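Local coordinates for bartonella effector protein (Bep) substrate of VirB T4SS (Bartonella clarridgeiae, PDB 4YK2), which is a probable effector sent through the VirB type IV secretion system, this chain being its BID domain, which in this family forms part of the secretion signal, at residues 47-52 with 84-89; 61-66 with 114-119; 71-76 with 108-113. All blocks are in the same frame, centred on the assembly; numbering follows the deposited sequence.

Contact 1: 47-52 with 84-89; sequences IVFGNQ and AKLAGS. With SO4 (sulfate ion), chain C; SO4 (sulfate ion), chain E.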
loop_
_atom_site.group_PDB
_atom_site.type_symbol
_atom_site.label_atom_id
_atom_site.label_comp_id
_atom_site.label_asym_id
_atom_site.label_seq_id
_atom_site.Cartn_x
_atom_site.Cartn_y
_atom_site.Cartn_z
ATOM N N ILE A 47 -10.869 -1.049 -0.529
ATOM C CA ILE A 47 -11.535 -1.911 0.452
ATOM C C ILE A 47 -11.354 -1.402 1.882
ATOM O O ILE A 47 -12.303 -1.376 2.674
ATOM C CB ILE A 47 -11.032 -3.370 0.347
ATOM C CG1 ILE A 47 -11.331 -3.948 -1.044
ATOM C CG2 ILE A 47 -11.682 -4.217 1.429
ATOM C CD1 ILE A 47 -10.629 -5.289 -1.337
ATOM N N VAL A 48 -10.131 -1.009 2.220
ATOM C CA VAL A 48 -9.819 -0.583 3.581
ATOM C C VAL A 48 -10.424 0.798 3.897
ATOM O O VAL A 48 -11.003 0.995 4.962
ATOM C CB VAL A 48 -8.288 -0.577 3.813
ATOM C CG1 VAL A 48 -7.949 0.054 5.158
ATOM C CG2 VAL A 48 -7.727 -1.990 3.722
ATOM N N PHE A 49 -10.295 1.744 2.965
ATOM C CA PHE A 49 -10.644 3.140 3.232
ATOM C C PHE A 49 -11.788 3.673 2.382
ATOM O O PHE A 49 -12.308 4.752 2.657
ATOM C CB PHE A 49 -9.425 4.051 3.014
ATOM C CG PHE A 49 -8.301 3.813 3.984
ATOM C CD1 PHE A 49 -8.464 4.088 5.338
ATOM C CD2 PHE A 49 -7.071 3.341 3.541
ATOM C CE1 PHE A 49 -7.430 3.891 6.241
ATOM C CE2 PHE A 49 -6.022 3.132 4.438
ATOM C CZ PHE A 49 -6.199 3.407 5.793
ATOM N N GLY A 50 -12.178 2.947 1.340
ATOM C CA GLY A 50 -13.211 3.461 0.453
ATOM C C GLY A 50 -12.660 4.489 -0.519
ATOM O O GLY A 50 -13.421 5.184 -1.177
ATOM N N ASN A 51 -11.335 4.586 -0.613
ATOM C CA ASN A 51 -10.682 5.527 -1.539
ATOM C C ASN A 51 -9.396 4.881 -2.033
ATOM O O ASN A 51 -8.453 4.691 -1.269
ATOM C CB ASN A 51 -10.395 6.878 -0.861
ATOM C CG ASN A 51 -9.788 7.914 -1.816
ATOM O OD1 ASN A 51 -9.337 7.596 -2.920
ATOM N ND2 ASN A 51 -9.790 9.166 -1.390
ATOM N N GLN A 52 -9.361 4.523 -3.309
ATOM C CA GLN A 52 -8.228 3.757 -3.816
ATOM C C GLN A 52 -6.931 4.575 -3.791
ATOM O O GLN A 52 -5.839 4.013 -3.872
ATOM C CB GLN A 52 -8.516 3.253 -5.233
ATOM C CG GLN A 52 -8.710 4.309 -6.274
ATOM C CD GLN A 52 -9.211 3.710 -7.582
ATOM O OE1 GLN A 52 -8.790 2.619 -7.984
ATOM N NE2 GLN A 52 -10.137 4.399 -8.225
ATOM N N ALA A 84 -7.265 7.673 7.804
ATOM C CA ALA A 84 -8.639 8.004 7.445
ATOM C C ALA A 84 -9.548 7.028 8.160
ATOM O O ALA A 84 -9.097 5.980 8.610
ATOM C CB ALA A 84 -8.857 7.923 5.932
ATOM N N LYS A 85 -10.830 7.362 8.252
ATOM C CA LYS A 85 -11.816 6.425 8.785
ATOM C C LYS A 85 -11.857 5.163 7.921
ATOM O O LYS A 85 -11.769 5.248 6.698
ATOM C CB LYS A 85 -13.202 7.082 8.835
ATOM C CG LYS A 85 -14.276 6.194 9.427
ATOM C CD LYS A 85 -15.504 6.997 9.807
ATOM C CE LYS A 85 -16.470 7.080 8.655
ATOM N NZ LYS A 85 -17.017 5.734 8.338
ATOM N N LEU A 86 -11.971 3.996 8.545
ATOM C CA LEU A 86 -12.086 2.756 7.778
ATOM C C LEU A 86 -13.430 2.698 7.061
ATOM O O LEU A 86 -14.415 3.289 7.527
ATOM C CB LEU A 86 -11.933 1.539 8.685
ATOM C CG LEU A 86 -10.606 1.361 9.418
ATOM C CD1 LEU A 86 -10.643 0.083 10.237
ATOM C CD2 LEU A 86 -9.453 1.345 8.443
ATOM N N ALA A 87 -13.473 1.995 5.936
ATOM C CA ALA A 87 -14.726 1.790 5.216
ATOM C C ALA A 87 -15.710 1.038 6.100
ATOM O O ALA A 87 -15.306 0.346 7.031
ATOM C CB ALA A 87 -14.489 1.029 3.922
ATOM N N GLY A 88 -16.998 1.174 5.808
ATOM C CA GLY A 88 -18.025 0.545 6.621
ATOM C C GLY A 88 -18.253 1.340 7.892
ATOM O O GLY A 88 -17.820 2.485 7.992
ATOM N N SER A 89 -18.931 0.750 8.867
ATOM C CA SER A 89 -19.089 1.430 10.138
ATOM C C SER A 89 -19.165 0.453 11.290
ATOM O O SER A 89 -19.300 -0.758 11.094
ATOM C CB SER A 89 -20.327 2.334 10.126
ATOM O OG SER A 89 -21.431 1.679 9.556
HETATM S S SO4 C . -21.407 1.766 5.405
HETATM O O1 SO4 C . -21.391 0.395 4.901
HETATM O O2 SO4 C . -20.380 2.556 4.725
HETATM O O3 SO4 C . -21.157 1.767 6.844
HETATM O O4 SO4 C . -22.720 2.353 5.148
HETATM S S SO4 E . -12.731 10.916 0.336
HETATM O O1 SO4 E . -13.465 9.670 0.131
HETATM O O2 SO4 E . -11.343 10.613 0.680
HETATM O O3 SO4 E . -13.335 11.654 1.438
HETATM O O4 SO4 E . -12.786 11.732 -0.877
HETATM O O HOH W 1 -12.234 6.866 4.808
#

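Contact 2: 61-66 with 114-119; sequences QIHENP and HKYADA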
loop_
_atom_site.group_PDB
_atom_site.type_symbol
_atom_site.label_atom_id
_atom_site.label_comp_id
_atom_site.label_asym_id
_atom_site.label_seq_id
_atom_site.Cartn_x
_atom_site.Cartn_y
_atom_site.Cartn_z
ATOM N N GLN A 61 5.933 9.505 -0.692
ATOM C CA GLN A 61 6.948 9.689 0.345
ATOM C C GLN A 61 7.887 8.480 0.367
ATOM O O GLN A 61 9.114 8.611 0.446
ATOM C CB GLN A 61 6.271 9.869 1.714
ATOM C CG GLN A 61 7.235 9.957 2.910
ATOM C CD GLN A 61 6.483 10.178 4.223
ATOM O OE1 GLN A 61 5.279 10.406 4.218
ATOM N NE2 GLN A 61 7.187 10.095 5.344
ATOM N N ILE A 62 7.287 7.296 0.314
ATOM C CA ILE A 62 8.036 6.049 0.277
ATOM C C ILE A 62 8.819 5.982 -1.023
ATOM O O ILE A 62 9.991 5.598 -1.035
ATOM C CB ILE A 62 7.106 4.827 0.443
ATOM C CG1 ILE A 62 6.653 4.712 1.901
ATOM C CG2 ILE A 62 7.807 3.542 0.023
ATOM C CD1 ILE A 62 5.511 3.740 2.113
ATOM N N HIS A 63 8.184 6.369 -2.120
ATOM C CA HIS A 63 8.871 6.348 -3.409
ATOM C C HIS A 63 10.154 7.178 -3.359
ATOM O O HIS A 63 11.198 6.771 -3.871
ATOM C CB HIS A 63 7.963 6.865 -4.519
ATOM C CG HIS A 63 8.569 6.745 -5.886
ATOM N ND1 HIS A 63 9.352 7.735 -6.442
ATOM C CD2 HIS A 63 8.525 5.742 -6.792
ATOM C CE1 HIS A 63 9.751 7.351 -7.642
ATOM N NE2 HIS A 63 9.269 6.143 -7.878
ATOM N N GLU A 64 10.062 8.340 -2.729
ATOM C CA GLU A 64 11.190 9.254 -2.597
ATOM C C GLU A 64 12.232 8.732 -1.613
ATOM O O GLU A 64 13.437 8.851 -1.833
ATOM C CB GLU A 64 10.684 10.627 -2.148
ATOM C CG GLU A 64 11.680 11.433 -1.337
ATOM C CD GLU A 64 12.669 12.173 -2.194
ATOM O OE1 GLU A 64 12.587 12.050 -3.437
ATOM O OE2 GLU A 64 13.526 12.882 -1.621
ATOM N N ASN A 65 11.760 8.164 -0.513
ATOM C CA ASN A 65 12.653 7.605 0.480
ATOM C C ASN A 65 12.045 6.353 1.085
ATOM O O ASN A 65 11.288 6.440 2.043
ATOM C CB ASN A 65 12.959 8.630 1.575
ATOM C CG ASN A 65 14.048 8.151 2.518
ATOM O OD1 ASN A 65 14.572 7.043 2.361
ATOM N ND2 ASN A 65 14.407 8.982 3.492
ATOM N N PRO A 66 12.387 5.177 0.533
ATOM C CA PRO A 66 11.760 3.935 0.993
ATOM C C PRO A 66 12.084 3.570 2.434
ATOM O O PRO A 66 11.435 2.681 2.995
ATOM C CB PRO A 66 12.321 2.885 0.021
ATOM C CG PRO A 66 12.670 3.662 -1.191
ATOM C CD PRO A 66 13.217 4.950 -0.660
ATOM N N HIS A 114 4.977 -2.968 1.375
ATOM C CA HIS A 114 6.347 -3.463 1.550
ATOM C C HIS A 114 6.928 -3.942 0.212
ATOM O O HIS A 114 8.093 -3.671 -0.094
ATOM C CB HIS A 114 6.408 -4.600 2.576
ATOM C CG HIS A 114 6.514 -4.136 3.998
ATOM N ND1 HIS A 114 7.671 -3.604 4.527
ATOM C CD2 HIS A 114 5.607 -4.142 5.009
ATOM C CE1 HIS A 114 7.469 -3.286 5.795
ATOM N NE2 HIS A 114 6.226 -3.608 6.114
ATOM N N LYS A 115 6.123 -4.641 -0.583
ATOM C CA LYS A 115 6.570 -5.090 -1.912
ATOM C C LYS A 115 6.859 -3.915 -2.844
ATOM O O LYS A 115 7.854 -3.921 -3.565
ATOM C CB LYS A 115 5.536 -6.012 -2.548
ATOM C CG LYS A 115 5.472 -7.386 -1.904
ATOM C CD LYS A 115 4.505 -8.294 -2.636
ATOM C CE LYS A 115 4.358 -9.620 -1.892
ATOM N NZ LYS A 115 3.138 -10.363 -2.308
ATOM N N TYR A 116 5.983 -2.913 -2.825
ATOM C CA TYR A 116 6.186 -1.683 -3.579
ATOM C C TYR A 116 7.510 -1.023 -3.188
ATOM O O TYR A 116 8.336 -0.695 -4.048
ATOM C CB TYR A 116 5.001 -0.730 -3.344
ATOM C CG TYR A 116 5.188 0.657 -3.908
ATOM C CD1 TYR A 116 4.930 0.927 -5.248
ATOM C CD2 TYR A 116 5.597 1.707 -3.093
ATOM C CE1 TYR A 116 5.096 2.190 -5.758
ATOM C CE2 TYR A 116 5.765 2.975 -3.595
ATOM C CZ TYR A 116 5.507 3.211 -4.928
ATOM O OH TYR A 116 5.669 4.479 -5.423
ATOM N N ALA A 117 7.722 -0.857 -1.886
ATOM C CA ALA A 117 8.958 -0.261 -1.374
ATOM C C ALA A 117 10.202 -1.044 -1.780
ATOM O O ALA A 117 11.218 -0.451 -2.125
ATOM C CB ALA A 117 8.900 -0.146 0.129
ATOM N N ASP A 118 10.130 -2.371 -1.707
ATOM C CA ASP A 118 11.241 -3.228 -2.110
ATOM C C ASP A 118 11.557 -3.061 -3.587
ATOM O O ASP A 118 12.723 -3.038 -3.979
ATOM C CB ASP A 118 10.936 -4.703 -1.831
ATOM C CG ASP A 118 11.003 -5.054 -0.352
ATOM O OD1 ASP A 118 11.457 -4.211 0.446
ATOM O OD2 ASP A 118 10.610 -6.185 0.006
ATOM N N ALA A 119 10.513 -2.958 -4.406
ATOM C CA ALA A 119 10.692 -2.836 -5.848
ATOM C C ALA A 119 11.297 -1.480 -6.183
ATOM O O ALA A 119 12.175 -1.381 -7.037
ATOM C CB ALA A 119 9.374 -3.031 -6.574
#

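Contact 3: 71-76 with 108-113; sequences IISNTL and KLVEAI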
loop_
_atom_site.group_PDB
_atom_site.type_symbol
_atom_site.label_atom_id
_atom_site.label_comp_id
_atom_site.label_asym_id
_atom_site.label_seq_id
_atom_site.Cartn_x
_atom_site.Cartn_y
_atom_site.Cartn_z
ATOM N N ILE A 71 7.896 3.024 9.280
ATOM C CA ILE A 71 7.079 3.918 10.109
ATOM C C ILE A 71 5.631 3.957 9.623
ATOM O O ILE A 71 4.684 3.808 10.395
ATOM C CB ILE A 71 7.682 5.340 10.126
ATOM C CG1 ILE A 71 8.915 5.372 11.032
ATOM C CG2 ILE A 71 6.650 6.360 10.611
ATOM C CD1 ILE A 71 9.804 6.594 10.820
ATOM N N ILE A 72 5.467 4.156 8.325
ATOM C CA ILE A 72 4.151 4.175 7.715
ATOM C C ILE A 72 3.410 2.840 7.897
ATOM O O ILE A 72 2.225 2.832 8.242
ATOM C CB ILE A 72 4.282 4.576 6.245
ATOM C CG1 ILE A 72 4.645 6.073 6.175
ATOM C CG2 ILE A 72 2.985 4.293 5.488
ATOM C CD1 ILE A 72 5.194 6.538 4.816
ATOM N N SER A 73 4.116 1.722 7.719
ATOM C CA SER A 73 3.524 0.387 7.847
ATOM C C SER A 73 3.053 0.074 9.251
ATOM O O SER A 73 2.001 -0.537 9.435
ATOM C CB SER A 73 4.533 -0.693 7.418
ATOM O OG SER A 73 4.793 -0.562 6.034
ATOM N N ASN A 74 3.850 0.466 10.237
ATOM C CA ASN A 74 3.504 0.294 11.645
ATOM C C ASN A 74 2.239 1.059 12.010
ATOM O O ASN A 74 1.370 0.562 12.732
ATOM C CB ASN A 74 4.653 0.759 12.540
ATOM C CG ASN A 74 4.328 0.633 14.006
ATOM O OD1 ASN A 74 4.318 -0.469 14.555
ATOM N ND2 ASN A 74 4.059 1.761 14.656
ATOM N N THR A 75 2.142 2.291 11.520
ATOM C CA THR A 75 0.939 3.091 11.754
ATOM C C THR A 75 -0.266 2.438 11.086
ATOM O O THR A 75 -1.347 2.371 11.666
ATOM C CB THR A 75 1.093 4.535 11.236
ATOM O OG1 THR A 75 2.100 5.204 12.009
ATOM C CG2 THR A 75 -0.235 5.291 11.359
ATOM N N LEU A 76 -0.075 1.915 9.881
ATOM C CA LEU A 76 -1.183 1.293 9.158
ATOM C C LEU A 76 -1.669 0.027 9.872
ATOM O O LEU A 76 -2.872 -0.247 9.928
ATOM C CB LEU A 76 -0.763 0.963 7.723
ATOM C CG LEU A 76 -1.856 0.489 6.773
ATOM C CD1 LEU A 76 -3.002 1.478 6.728
ATOM C CD2 LEU A 76 -1.269 0.289 5.355
ATOM N N LYS A 108 -2.939 -7.411 4.095
ATOM C CA LYS A 108 -2.476 -7.522 2.714
ATOM C C LYS A 108 -2.107 -6.152 2.137
ATOM O O LYS A 108 -1.209 -6.062 1.300
ATOM C CB LYS A 108 -3.526 -8.220 1.843
ATOM C CG LYS A 108 -3.549 -9.758 1.995
ATOM C CD LYS A 108 -2.357 -10.436 1.307
ATOM C CE LYS A 108 -2.460 -11.963 1.354
ATOM N NZ LYS A 108 -1.478 -12.622 0.447
ATOM N N LEU A 109 -2.763 -5.088 2.595
ATOM C CA LEU A 109 -2.391 -3.741 2.161
ATOM C C LEU A 109 -0.962 -3.412 2.633
ATOM O O LEU A 109 -0.143 -2.903 1.868
ATOM C CB LEU A 109 -3.394 -2.697 2.684
ATOM C CG LEU A 109 -3.120 -1.214 2.395
ATOM C CD1 LEU A 109 -2.873 -0.959 0.912
ATOM C CD2 LEU A 109 -4.281 -0.340 2.897
ATOM N N VAL A 110 -0.659 -3.724 3.888
ATOM C CA VAL A 110 0.700 -3.545 4.403
ATOM C C VAL A 110 1.731 -4.345 3.569
ATOM O O VAL A 110 2.800 -3.834 3.222
ATOM C CB VAL A 110 0.755 -3.931 5.901
ATOM C CG1 VAL A 110 2.185 -3.973 6.420
ATOM C CG2 VAL A 110 -0.130 -2.959 6.738
ATOM N N GLU A 111 1.408 -5.590 3.233
ATOM C CA GLU A 111 2.339 -6.406 2.451
ATOM C C GLU A 111 2.584 -5.810 1.078
ATOM O O GLU A 111 3.706 -5.828 0.580
ATOM C CB GLU A 111 1.827 -7.836 2.296
ATOM C CG GLU A 111 1.881 -8.641 3.571
ATOM C CD GLU A 111 1.621 -10.118 3.335
ATOM O OE1 GLU A 111 1.975 -10.627 2.244
ATOM O OE2 GLU A 111 1.058 -10.762 4.239
ATOM N N ALA A 112 1.540 -5.273 0.464
ATOM C CA ALA A 112 1.682 -4.713 -0.873
ATOM C C ALA A 112 2.548 -3.458 -0.836
ATOM O O ALA A 112 3.323 -3.203 -1.754
ATOM C CB ALA A 112 0.329 -4.414 -1.472
ATOM N N ILE A 113 2.438 -2.691 0.243
ATOM C CA ILE A 113 3.266 -1.504 0.412
ATOM C C ILE A 113 4.730 -1.899 0.620
ATOM O O ILE A 113 5.630 -1.255 0.079
ATOM C CB ILE A 113 2.734 -0.627 1.568
ATOM C CG1 ILE A 113 1.419 0.035 1.153
ATOM C CG2 ILE A 113 3.760 0.439 1.970
ATOM C CD1 ILE A 113 0.674 0.701 2.323
#

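Contact 1: 47-52 with 84-89
F49 lays the rim of its ring against the backbone of A84 and K85. The carbonyl O of K85 sits in the ring plane, at the edge. A84 O is also near that plane, with F49 CE1 to A84 O at 3.6 Å. The methyl of A84 meets the same rim, at F49 CD1. L86 reaches in obliquely, and its CD2 touches both F49 CE1 and V48 CG1, the latter at 3.8 Å. V48 has CG1 anti to its backbone N (chi1 172°). This sets CG1 over the centre of the F49 ring, 3.6 Å above its plane.

One backbone bond joins the segments. A87 N donates to V48 O at 2.8 Å. The bond is nearly straight, with 175° at the hydrogen, but the donor is tilted 31° from the carbonyl plane. A87 CB packs on I47 O at 3.5 Å.

This is the end of helix 21-49, the long helix of the BID four-helix bundle. G50 leaves the helix with positive phi, a conformation that favours glycine. Residues 84-89 run on to the small hairpin 90-91/94-95, probably part of the hook that tops the bundle.

Further out, R99 of helix 97-103 holds the carbonyls of A87 and G88, while E81 takes the N-H of L86. V48 also packs on I106 and L109. Two sulfates, probably from the crystallisation liquor, lie nearby. N51 ND2 donates to O2 of one sulfate (chain E) at 3.0 Å. S89 OG donates to O3 of the other (chain C) at 2.7 Å.

Contact 2: 61-66 with 114-119
Y116, A117 and I62 make up most of this contact. Y116 reaches across from helix 106-123 to the last turn of helix 56-64. Its CG is anti to the backbone N (chi1 171°), which carries the ring off its own helix and brings the phenol end to the partner. There the hydroxyl lies beside H63. Y116 OH is 3.4 Å from H63 CD2, and it touches H63 CB as well. The oxygen sits near the plane of the imidazole, at its edge. The two side chains cross at about a right angle, and the touch is made by the hydroxyl and not by ring on ring.

I62 packs beside the tyrosine. Its CG2 comes to the edge of the Y116 ring, with I62 CG2 to Y116 CE2 at 4.2 Å. The same methyl meets A117 more closely, at 3.8 Å from A117 CB. Chi1 of -74° puts CG1 of I62 beside the backbone N and leaves CG2 anti to it, facing the partner helix. A single branch thus packs on both a ring edge and a small methyl.

P66 adds a looser touch. Its CB is 4.1 Å from the carbonyl O of A117, and the backbones come nearest here, with the CA atoms of P66 and A117 5.6 Å apart. No hydrogen bond joins the segments. N65 has already left helical angles, and P66 O accepts from T69 OG1 at the start of helix 69-78.

Other helices join in. T69 of helix 69-78 meets both I62 and A117, and E38 of helix 21-49 touches Y116. I62 against A117, with Y116 reaching to the exposed H63, forms a helix-helix interface of the four-helix bundle of the BID domain.

Contact 3: 71-76 with 108-113
L76 meets L109, V110 and I113 with no flat group between the two helices: this contact has no ring faces or edges across it, and branched aliphatic chains do the touching. Outside the two segments, the F49 ring brings its CZ to L76 CD1, the other branch of the leucine. The H114 ring lies beside S73.

L76 CD2 is the busy atom. It is 3.6 Å from I113 CD1, 3.7 Å from V110 CG2 and 3.8 Å from L109 CG. One methyl thus touches three side chains of the partner helix. Chi1 of -172° sets CG of L76 anti to the backbone N and sends the chain toward helix 106-123; chi2 of 54° then turns CD2 into place. L76 and V110 lie alongside each other, pointing opposite ways, and V110 CG2 also meets L76 CG and CB. L76 and I113 run at a slant to each other.

V110 uses both of its branches. CG2 goes to L76, while CG1 lies against S73, with V110 CG1 to S73 CB at 4.2 Å. S73 and V110 also have the closest backbones, their CA atoms 5.9 Å apart. The serine turns its polar end back to its own helix, where OG is hydrogen-bonded to T69 O. The hydroxyl thus has a partner in its own helix although the residue is buried. What S73 presents to V110 is its CB. No hydrogen bond crosses between the segments.

The two short helix segments run antiparallel, at 174° and with axes 10.0 Å apart. Helix 21-49 packs on them through F49 on L76 and S45 on L109. Helix 56-64 does so through I62, on both I113 and I72. F83, in the loop after helix 69-78, also packs on L76.

How the contacts relate
Helix 106-123 serves both contact 2 and contact 3, against helices 56-64 and 69-78 in turn. Contact 3 lies nearest the centre of the chain, and its touches across the segments are almost wholly apolar. Contact 2 is also buried, but a tyrosine hydroxyl and an exposed histidine mark its outer side. Contact 1 is only partly buried. It joins a helix end to a loop, and it is the one with a direct hydrogen bond between its segments, besides nearby sulfates. Contacts 1 and 3 touch through the end of helix 21-49. Contacts 2 and 3 meet through I62 among others. Contacts 1 and 2 do not touch: their centres are about 22 Å apart.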